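Local coordinates for protein angel homolog 2 (Homo sapiens, PDB 6RW0), which acts as a 2',3'-cyclic phosphatase of the CCR4 deadenylase family and probably binds the 3' untranslated regions of mRNA, at residues P244-I249 / V363-Y368; S338-Y343 / L419-K424; M212-I217 / H332-S337. All blocks are in the same frame, centred on the assembly; numbering follows the deposited sequence.

The three contacts lie in the endonuclease/exonuclease/phosphatase fold, their centres about 9 to 13 Å from the centre of the chain. Contacts 1 and 3 reach the same sheet, in which strands 336-338 and 359-369 are neighbours; their centres are about 11 Å apart, and a 2.9 Å hydrogen bond joins His332 NE2 to Ile249 O. Contact 2, its centre also about 11 Å from that of contact 1, joins that sheet to the other one through the loop after Ser338; here Tyr246 OH and His342 NE2 form a 2.6 Å hydrogen bond. Contacts 2 and 3 adjoin only in sequence, their centres about 19 Å apart. The bound magnesium ion is about 14 Å from the Tyr365 side chain and 13 Å from that of Leu421.

Contact 1 (P244-I249 / V363-Y368); sequences PLYSFI and VDYIFY
Tyr246 OH is gripped by two hydrogen-bonding groups, His342 NE2 and Lys250 NZ, which fix the far end of a ring that meets both Tyr365 and Phe367. The three rings form an aromatic cluster between helix 244-251 and strand 359-369 of the endonuclease/exonuclease/phosphatase fold. The axes of segments 244-249 and 364-368 run nearly the same way, 21° apart, and approach to 11.7 Å, so large side chains must bridge the gap. Tyr246 CG stands opposite the backbone N across CA-CB (chi1 177°), which carries the ring out toward the strand. Its CE1 approaches Tyr365 CE1 to 3.5 Å, the two ring planes tilted obliquely rather than stacked. The same Tyr246 CE1 comes to the rim of Phe367, 3.9 Å from CE1 and near that ring's plane. Tyr365 is tethered separately, its hydroxyl bonding to Ser239 O.

Ile249, one turn further along the helix, closes over Phe367 in a CH-pi contact; Ile249 CD1 lies on the same side of the ring as CG2, displaced outward, 3.8 Å from Phe367 CE2. With an alanine in place of Phe367, Ile249 would probably lose the aromatic face it lies on, and a gap would open beside Tyr246 CE1. Ile249 CG2 sits almost exactly above the centre of the Phe367 ring, 3.6 Å from the centroid and 7° off its normal.

Contact 2 (S338-Y343 / L419-K424); sequences SVYSHY and LPLLAK
Tyr340 makes the main link from segment 338-343 to segment 419-424, using both its hydroxyl and one side of its ring. Leu422 N donates to Tyr340 OH over 3.2 Å in an almost straight bond, 173° at the hydrogen. That hydroxyl also hydrogen-bonds to the backbone oxygen of Leu395, so it serves two neighbouring strands, 390-395 and 421-428, at once. Behind the hydroxyl, nearer the backbone of Tyr340, the ring crosses Leu421 at a slant: Tyr340 CE2 lies 3.6 Å from Leu421 CG, and Leu421 CD2 follows the ring back as far as Tyr340 CD2, at 3.9 Å. Tyr340 CG is anti to the carbonyl carbon (chi1 -66°), a setting that sends the ring across toward the strand.

In this two-sheet alpha/beta fold the contact lies between the sheets. Segment 338-343 leaves strand 336-338 of one sheet, whereas strand 421-428 belongs to the other; Leu421 also packs on Ile366 of strand 359-369. Val339 packs beside Tyr340. Its CG2 touches Ala423 CB at 3.8 Å, with CG1 only slightly farther from the same methyl. Val339 CG1 also lies over one face of the Tyr340 ring, toward the rim and 3.7 Å above the plane, so this branch packs against tyrosine and alanine together.

Within segment 338-343 Ser338 OG donates to Tyr340 O at 2.8 Å, in the carbonyl plane and on a lone pair, tying together the backbone on the two sides of Val339.

Contact 3 (M212-I217 / H332-S337); sequences MLLAEI and HHFSLS
Helix 203-220 is the helical connection of a beta-alpha-beta crossover between the neighbouring parallel strands 189-195 and 231-236, and segment 332-337 passes beside it on the way into strand 336-338. Leu214 and Ile217, three residues apart and so on the same side of the helix, receive Phe334 and His332 from the passing chain.

Phe334 carries most of the contact. The CE2-CZ end of its ring rests against both aliphatic residues: CZ meets Ile217 CG2 at 3.6 Å, while CE2 touches Leu214 CD2 at 3.9 Å. The ring also turns its rim to the helix backbone, Leu214 O lying near the ring plane 3.8 Å from Phe334 CZ. Ile217 CG2 is directed across because it is trans to the backbone N, while CG1, with chi1 -64°, takes the position beside that N. Ile231 and Met233 of strand 231-236 pack on Ile217 too, and Phe228 meets the Phe334 ring edge-to-face.

The two branches of Leu214 divide between partners. CD2 belongs to Phe334, whereas CD1 lies obliquely against His332, 4.1 Å from CD2 of the imidazole. This histidine is polar at both nitrogens yet buried. Its ND1 accepts a bond from Phe334 N, 3.0 Å long, with 153° at the hydrogen and the donor only 8° out of the ring plane. Thus the imidazole braces the backbone of the very residue whose ring fills the helix contact.

The second ring nitrogen, NE2, hydrogen-bonds to the carbonyl oxygen of Ile249. An accepting ND1 and an NE2 facing a carbonyl are together consistent with a neutral His332 that carries its proton on NE2.

Contact 1 (P244-I249 / V363-Y368)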
loop_
_atom_site.group_PDB
_atom_site.type_symbol
_atom_site.label_atom_id
_atom_site.label_comp_id
_atom_site.label_asym_id
_atom_site.label_seq_id
_atom_site.Cartn_x
_atom_site.Cartn_y
_atom_site.Cartn_z
ATOM N N PRO A 244 -15.558 4.554 0.433
ATOM C CA PRO A 244 -15.838 4.012 1.773
ATOM C C PRO A 244 -14.636 3.352 2.426
ATOM O O PRO A 244 -14.403 3.533 3.627
ATOM C CB PRO A 244 -16.987 3.028 1.515
ATOM C CG PRO A 244 -17.715 3.638 0.336
ATOM C CD PRO A 244 -16.612 4.197 -0.539
ATOM N N LEU A 245 -13.855 2.579 1.678
ATOM C CA LEU A 245 -12.688 1.938 2.272
ATOM C C LEU A 245 -11.659 2.971 2.734
ATOM O O LEU A 245 -11.124 2.871 3.846
ATOM C CB LEU A 245 -12.111 0.942 1.273
ATOM C CG LEU A 245 -10.957 0.101 1.810
ATOM C CD1 LEU A 245 -10.943 -1.300 1.201
ATOM C CD2 LEU A 245 -9.589 0.770 1.592
ATOM N N TYR A 246 -11.394 3.985 1.912
ATOM C CA TYR A 246 -10.478 5.050 2.309
ATOM C C TYR A 246 -10.987 5.767 3.551
ATOM O O TYR A 246 -10.223 6.025 4.490
ATOM C CB TYR A 246 -10.335 6.051 1.165
ATOM C CG TYR A 246 -9.454 7.226 1.517
ATOM C CD1 TYR A 246 -8.081 7.172 1.320
ATOM C CD2 TYR A 246 -9.992 8.374 2.077
ATOM C CE1 TYR A 246 -7.273 8.245 1.655
ATOM C CE2 TYR A 246 -9.189 9.456 2.413
ATOM C CZ TYR A 246 -7.826 9.374 2.202
ATOM O OH TYR A 246 -7.007 10.430 2.533
ATOM N N SER A 247 -12.275 6.114 3.561
ATOM C CA SER A 247 -12.837 6.839 4.695
ATOM C C SER A 247 -12.731 6.024 5.973
ATOM O O SER A 247 -12.483 6.577 7.052
ATOM C CB SER A 247 -14.291 7.189 4.401
ATOM O OG SER A 247 -14.379 8.021 3.257
ATOM N N PHE A 248 -12.927 4.706 5.877
ATOM C CA PHE A 248 -12.769 3.847 7.045
ATOM C C PHE A 248 -11.359 3.964 7.617
ATOM O O PHE A 248 -11.178 4.110 8.833
ATOM C CB PHE A 248 -13.110 2.397 6.678
ATOM C CG PHE A 248 -12.787 1.414 7.772
ATOM C CD1 PHE A 248 -13.296 1.598 9.040
ATOM C CD2 PHE A 248 -11.970 0.326 7.536
ATOM C CE1 PHE A 248 -12.992 0.728 10.067
ATOM C CE2 PHE A 248 -11.671 -0.561 8.568
ATOM C CZ PHE A 248 -12.182 -0.355 9.823
ATOM N N ILE A 249 -10.340 3.902 6.759
ATOM C CA ILE A 249 -8.970 4.018 7.250
ATOM C C ILE A 249 -8.779 5.351 7.961
ATOM O O ILE A 249 -8.238 5.414 9.068
ATOM C CB ILE A 249 -7.961 3.839 6.103
ATOM C CG1 ILE A 249 -8.071 2.425 5.536
ATOM C CG2 ILE A 249 -6.528 4.105 6.591
ATOM C CD1 ILE A 249 -7.254 2.178 4.281
ATOM N N VAL A 363 -4.507 4.961 -6.116
ATOM C CA VAL A 363 -4.804 3.737 -5.376
ATOM C C VAL A 363 -3.706 3.402 -4.374
ATOM O O VAL A 363 -3.844 2.445 -3.608
ATOM C CB VAL A 363 -5.044 2.526 -6.306
ATOM C CG1 VAL A 363 -6.326 2.724 -7.073
ATOM C CG2 VAL A 363 -3.841 2.287 -7.219
ATOM N N ASP A 364 -2.604 4.145 -4.400
ATOM C CA ASP A 364 -1.468 3.913 -3.513
ATOM C C ASP A 364 -1.441 4.975 -2.426
ATOM O O ASP A 364 -1.759 6.138 -2.683
ATOM C CB ASP A 364 -0.157 3.995 -4.293
ATOM C CG ASP A 364 -0.101 3.014 -5.439
ATOM O OD1 ASP A 364 0.144 1.819 -5.177
ATOM O OD2 ASP A 364 -0.334 3.420 -6.605
ATOM N N TYR A 365 -1.050 4.569 -1.212
ATOM C CA TYR A 365 -1.065 5.453 -0.056
ATOM C C TYR A 365 0.110 5.180 0.867
ATOM O O TYR A 365 0.622 4.061 0.948
ATOM C CB TYR A 365 -2.351 5.241 0.774
ATOM C CG TYR A 365 -3.604 5.457 -0.031
ATOM C CD1 TYR A 365 -4.160 6.714 -0.130
ATOM C CD2 TYR A 365 -4.207 4.418 -0.730
ATOM C CE1 TYR A 365 -5.292 6.946 -0.883
ATOM C CE2 TYR A 365 -5.343 4.644 -1.493
ATOM C CZ TYR A 365 -5.870 5.909 -1.573
ATOM O OH TYR A 365 -6.982 6.128 -2.333
ATOM N N ILE A 366 0.494 6.216 1.614
ATOM C CA ILE A 366 1.260 6.066 2.847
ATOM C C ILE A 366 0.397 6.659 3.953
ATOM O O ILE A 366 0.143 7.873 3.967
ATOM C CB ILE A 366 2.631 6.752 2.793
ATOM C CG1 ILE A 366 3.514 6.181 1.680
ATOM C CG2 ILE A 366 3.333 6.555 4.141
ATOM C CD1 ILE A 366 4.817 6.943 1.426
ATOM N N PHE A 367 -0.073 5.814 4.864
ATOM C CA PHE A 367 -0.801 6.239 6.048
ATOM C C PHE A 367 0.145 6.178 7.240
ATOM O O PHE A 367 1.070 5.362 7.273
ATOM C CB PHE A 367 -1.983 5.313 6.301
ATOM C CG PHE A 367 -3.039 5.344 5.231
ATOM C CD1 PHE A 367 -3.912 6.409 5.138
ATOM C CD2 PHE A 367 -3.198 4.272 4.356
ATOM C CE1 PHE A 367 -4.915 6.417 4.178
ATOM C CE2 PHE A 367 -4.207 4.270 3.404
ATOM C CZ PHE A 367 -5.047 5.350 3.304
ATOM N N TYR A 368 -0.068 7.065 8.211
ATOM C CA TYR A 368 0.817 7.105 9.369
ATOM C C TYR A 368 0.062 7.553 10.614
ATOM O O TYR A 368 -0.920 8.292 10.533
ATOM C CB TYR A 368 2.018 8.030 9.115
ATOM C CG TYR A 368 1.662 9.498 8.939
ATOM C CD1 TYR A 368 1.834 10.404 9.975
ATOM C CD2 TYR A 368 1.158 9.978 7.730
ATOM C CE1 TYR A 368 1.513 11.749 9.821
ATOM C CE2 TYR A 368 0.832 11.315 7.570
ATOM C CZ TYR A 368 1.007 12.196 8.619
ATOM O OH TYR A 368 0.687 13.531 8.478
#

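Contact 2 (S338-Y343 / L419-K424)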
loop_
_atom_site.group_PDB
_atom_site.type_symbol
_atom_site.label_atom_id
_atom_site.label_comp_id
_atom_site.label_asym_id
_atom_site.label_seq_id
_atom_site.Cartn_x
_atom_site.Cartn_y
_atom_site.Cartn_z
ATOM N N SER A 338 -3.134 10.483 6.049
ATOM C CA SER A 338 -2.555 10.168 4.754
ATOM C C SER A 338 -1.464 11.183 4.448
ATOM O O SER A 338 -1.652 12.387 4.645
ATOM C CB SER A 338 -3.623 10.226 3.662
ATOM O OG SER A 338 -3.047 10.132 2.366
ATOM N N VAL A 339 -0.329 10.704 3.943
ATOM C CA VAL A 339 0.745 11.615 3.554
ATOM C C VAL A 339 0.252 12.615 2.515
ATOM O O VAL A 339 0.518 13.818 2.611
ATOM C CB VAL A 339 1.975 10.839 3.052
ATOM C CG1 VAL A 339 2.941 11.772 2.298
ATOM C CG2 VAL A 339 2.668 10.171 4.224
ATOM N N TYR A 340 -0.449 12.128 1.497
ATOM C CA TYR A 340 -0.922 12.951 0.398
ATOM C C TYR A 340 -2.361 13.393 0.607
ATOM O O TYR A 340 -3.158 12.709 1.254
ATOM C CB TYR A 340 -0.778 12.173 -0.899
ATOM C CG TYR A 340 0.666 11.919 -1.260
ATOM C CD1 TYR A 340 1.398 12.871 -1.935
ATOM C CD2 TYR A 340 1.305 10.746 -0.902
ATOM C CE1 TYR A 340 2.721 12.651 -2.280
ATOM C CE2 TYR A 340 2.633 10.525 -1.224
ATOM C CZ TYR A 340 3.336 11.477 -1.916
ATOM O OH TYR A 340 4.650 11.227 -2.245
ATOM N N SER A 341 -2.673 14.579 0.077
ATOM C CA SER A 341 -3.996 15.173 0.207
ATOM C C SER A 341 -4.900 14.918 -0.995
ATOM O O SER A 341 -6.095 15.229 -0.926
ATOM C CB SER A 341 -3.872 16.680 0.457
ATOM O OG SER A 341 -3.364 17.317 -0.694
ATOM N N HIS A 342 -4.375 14.349 -2.080
ATOM C CA HIS A 342 -5.120 13.751 -3.182
ATOM C C HIS A 342 -5.620 14.750 -4.222
ATOM O O HIS A 342 -6.078 14.321 -5.280
ATOM C CB HIS A 342 -6.288 12.856 -2.716
ATOM C CG HIS A 342 -5.909 11.944 -1.594
ATOM N ND1 HIS A 342 -4.843 11.078 -1.678
ATOM C CD2 HIS A 342 -6.425 11.789 -0.353
ATOM C CE1 HIS A 342 -4.727 10.419 -0.539
ATOM N NE2 HIS A 342 -5.664 10.845 0.287
ATOM N N TYR A 343 -5.528 16.055 -3.981
ATOM C CA TYR A 343 -5.975 17.069 -4.930
ATOM C C TYR A 343 -4.973 18.211 -4.881
ATOM O O TYR A 343 -4.467 18.545 -3.809
ATOM C CB TYR A 343 -7.389 17.572 -4.577
ATOM C CG TYR A 343 -8.393 16.441 -4.481
ATOM C CD1 TYR A 343 -9.027 15.955 -5.615
ATOM C CD2 TYR A 343 -8.672 15.827 -3.262
ATOM C CE1 TYR A 343 -9.923 14.902 -5.539
ATOM C CE2 TYR A 343 -9.571 14.764 -3.179
ATOM C CZ TYR A 343 -10.190 14.310 -4.322
ATOM O OH TYR A 343 -11.084 13.263 -4.262
ATOM N N LEU A 419 3.450 5.431 -9.814
ATOM C CA LEU A 419 4.504 6.305 -9.336
ATOM C C LEU A 419 4.901 5.934 -7.914
ATOM O O LEU A 419 4.055 5.504 -7.121
ATOM C CB LEU A 419 4.000 7.746 -9.292
ATOM C CG LEU A 419 3.633 8.368 -10.633
ATOM C CD1 LEU A 419 3.004 9.747 -10.422
ATOM C CD2 LEU A 419 4.841 8.485 -11.520
ATOM N N PRO A 420 6.172 6.104 -7.544
ATOM C CA PRO A 420 6.556 5.895 -6.141
ATOM C C PRO A 420 6.097 7.049 -5.265
ATOM O O PRO A 420 6.167 8.216 -5.658
ATOM C CB PRO A 420 8.086 5.811 -6.195
ATOM C CG PRO A 420 8.456 6.618 -7.407
ATOM C CD PRO A 420 7.336 6.419 -8.401
ATOM N N LEU A 421 5.637 6.715 -4.065
ATOM C CA LEU A 421 5.280 7.679 -3.033
ATOM C C LEU A 421 6.448 7.762 -2.065
ATOM O O LEU A 421 7.118 6.754 -1.808
ATOM C CB LEU A 421 4.029 7.201 -2.295
ATOM C CG LEU A 421 2.685 7.435 -2.995
ATOM C CD1 LEU A 421 2.557 6.707 -4.320
ATOM C CD2 LEU A 421 1.521 7.039 -2.066
ATOM N N LEU A 422 6.711 8.953 -1.534
ATOM C CA LEU A 422 7.861 9.124 -0.657
ATOM C C LEU A 422 7.547 10.181 0.380
ATOM O O LEU A 422 7.051 11.261 0.041
ATOM C CB LEU A 422 9.093 9.514 -1.477
ATOM C CG LEU A 422 10.423 9.693 -0.747
ATOM C CD1 LEU A 422 10.960 8.405 -0.134
ATOM C CD2 LEU A 422 11.454 10.289 -1.729
ATOM N N ALA A 423 7.861 9.873 1.638
ATOM C CA ALA A 423 7.615 10.774 2.748
ATOM C C ALA A 423 8.819 10.782 3.671
ATOM O O ALA A 423 9.508 9.768 3.823
ATOM C CB ALA A 423 6.406 10.311 3.560
ATOM N N LYS A 424 9.032 11.917 4.332
ATOM C CA LYS A 424 9.993 12.006 5.423
ATOM C C LYS A 424 9.244 12.299 6.715
ATOM O O LYS A 424 8.455 13.251 6.774
ATOM C CB LYS A 424 11.052 13.078 5.197
ATOM C CG LYS A 424 12.120 13.034 6.290
ATOM C CD LYS A 424 13.424 13.703 5.880
ATOM C CE LYS A 424 13.994 14.509 7.035
ATOM N NZ LYS A 424 15.433 14.824 6.859
#

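Contact 3 (M212-I217 / H332-S337)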
loop_
_atom_site.group_PDB
_atom_site.type_symbol
_atom_site.label_atom_id
_atom_site.label_comp_id
_atom_site.label_asym_id
_atom_site.label_seq_id
_atom_site.Cartn_x
_atom_site.Cartn_y
_atom_site.Cartn_z
ATOM N N MET A 212 -7.976 -7.816 8.154
ATOM C CA MET A 212 -6.932 -8.761 8.536
ATOM C C MET A 212 -5.593 -8.055 8.712
ATOM O O MET A 212 -4.856 -8.348 9.660
ATOM C CB MET A 212 -6.847 -9.873 7.494
ATOM C CG MET A 212 -8.059 -10.781 7.517
ATOM S SD MET A 212 -8.215 -11.850 6.068
ATOM C CE MET A 212 -7.154 -13.108 6.512
ATOM N N LEU A 213 -5.255 -7.128 7.816
ATOM C CA LEU A 213 -4.027 -6.355 7.996
ATOM C C LEU A 213 -4.098 -5.505 9.260
ATOM O O LEU A 213 -3.149 -5.461 10.056
ATOM C CB LEU A 213 -3.776 -5.458 6.786
ATOM C CG LEU A 213 -2.435 -4.723 6.806
ATOM C CD1 LEU A 213 -1.285 -5.706 6.661
ATOM C CD2 LEU A 213 -2.406 -3.678 5.713
ATOM N N LEU A 214 -5.222 -4.816 9.466
ATOM C CA LEU A 214 -5.370 -3.978 10.653
ATOM C C LEU A 214 -5.281 -4.799 11.935
ATOM O O LEU A 214 -4.703 -4.342 12.932
ATOM C CB LEU A 214 -6.681 -3.195 10.600
ATOM C CG LEU A 214 -6.782 -2.141 9.502
ATOM C CD1 LEU A 214 -8.178 -1.534 9.505
ATOM C CD2 LEU A 214 -5.729 -1.043 9.628
ATOM N N ALA A 215 -5.845 -6.011 11.943
ATOM C CA ALA A 215 -5.733 -6.861 13.126
ATOM C C ALA A 215 -4.284 -7.248 13.394
ATOM O O ALA A 215 -3.844 -7.261 14.542
ATOM C CB ALA A 215 -6.599 -8.108 12.966
ATOM N N GLU A 216 -3.519 -7.568 12.347
ATOM C CA GLU A 216 -2.113 -7.886 12.568
ATOM C C GLU A 216 -1.377 -6.678 13.138
ATOM O O GLU A 216 -0.587 -6.807 14.081
ATOM C CB GLU A 216 -1.458 -8.365 11.274
ATOM C CG GLU A 216 -0.054 -8.887 11.488
ATOM C CD GLU A 216 -0.018 -10.250 12.131
ATOM O OE1 GLU A 216 -1.042 -10.972 12.115
ATOM O OE2 GLU A 216 1.048 -10.614 12.654
ATOM N N ILE A 217 -1.638 -5.489 12.591
ATOM C CA ILE A 217 -1.011 -4.276 13.110
ATOM C C ILE A 217 -1.381 -4.058 14.569
ATOM O O ILE A 217 -0.529 -3.694 15.395
ATOM C CB ILE A 217 -1.389 -3.057 12.250
ATOM C CG1 ILE A 217 -0.841 -3.226 10.838
ATOM C CG2 ILE A 217 -0.872 -1.785 12.909
ATOM C CD1 ILE A 217 -1.363 -2.179 9.857
ATOM N N HIS A 332 -11.852 0.837 13.768
ATOM C CA HIS A 332 -10.502 0.461 14.166
ATOM C C HIS A 332 -10.053 1.467 15.217
ATOM O O HIS A 332 -10.674 2.522 15.397
ATOM C CB HIS A 332 -9.517 0.317 12.997
ATOM C CG HIS A 332 -9.155 1.604 12.339
ATOM N ND1 HIS A 332 -8.461 2.606 12.983
ATOM C CD2 HIS A 332 -9.370 2.044 11.079
ATOM C CE1 HIS A 332 -8.278 3.616 12.149
ATOM N NE2 HIS A 332 -8.825 3.301 10.989
ATOM N N HIS A 333 -8.971 1.135 15.929
ATOM C CA HIS A 333 -8.538 1.922 17.075
ATOM C C HIS A 333 -7.325 2.799 16.794
ATOM O O HIS A 333 -6.723 3.322 17.742
ATOM C CB HIS A 333 -8.218 1.003 18.254
ATOM C CG HIS A 333 -9.394 0.231 18.753
ATOM N ND1 HIS A 333 -10.599 0.828 19.046
ATOM C CD2 HIS A 333 -9.546 -1.087 19.023
ATOM C CE1 HIS A 333 -11.445 -0.090 19.485
ATOM N NE2 HIS A 333 -10.832 -1.258 19.476
ATOM N N PHE A 334 -6.962 2.986 15.533
ATOM C CA PHE A 334 -5.800 3.794 15.195
ATOM C C PHE A 334 -6.222 5.228 14.881
ATOM O O PHE A 334 -7.397 5.530 14.681
ATOM C CB PHE A 334 -5.040 3.200 14.009
ATOM C CG PHE A 334 -4.701 1.747 14.165
ATOM C CD1 PHE A 334 -3.930 1.300 15.227
ATOM C CD2 PHE A 334 -5.151 0.824 13.244
ATOM C CE1 PHE A 334 -3.621 -0.052 15.367
ATOM C CE2 PHE A 334 -4.840 -0.527 13.374
ATOM C CZ PHE A 334 -4.080 -0.963 14.443
ATOM N N SER A 335 -5.232 6.117 14.838
ATOM C CA SER A 335 -5.410 7.507 14.422
ATOM C C SER A 335 -4.444 7.721 13.262
ATOM O O SER A 335 -3.264 8.031 13.468
ATOM C CB SER A 335 -5.139 8.449 15.573
ATOM O OG SER A 335 -5.290 9.794 15.163
ATOM N N LEU A 336 -4.942 7.532 12.041
ATOM C CA LEU A 336 -4.109 7.528 10.849
ATOM C C LEU A 336 -4.411 8.713 9.948
ATOM O O LEU A 336 -5.576 9.039 9.696
ATOM C CB LEU A 336 -4.349 6.262 10.034
ATOM C CG LEU A 336 -4.056 4.976 10.790
ATOM C CD1 LEU A 336 -4.504 3.754 9.993
ATOM C CD2 LEU A 336 -2.572 4.884 11.108
ATOM N N SER A 337 -3.349 9.333 9.450
ATOM C CA SER A 337 -3.420 10.368 8.438
ATOM C C SER A 337 -2.801 9.836 7.158
ATOM O O SER A 337 -2.039 8.869 7.168
ATOM C CB SER A 337 -2.639 11.605 8.886
ATOM O OG SER A 337 -3.288 12.251 9.967
#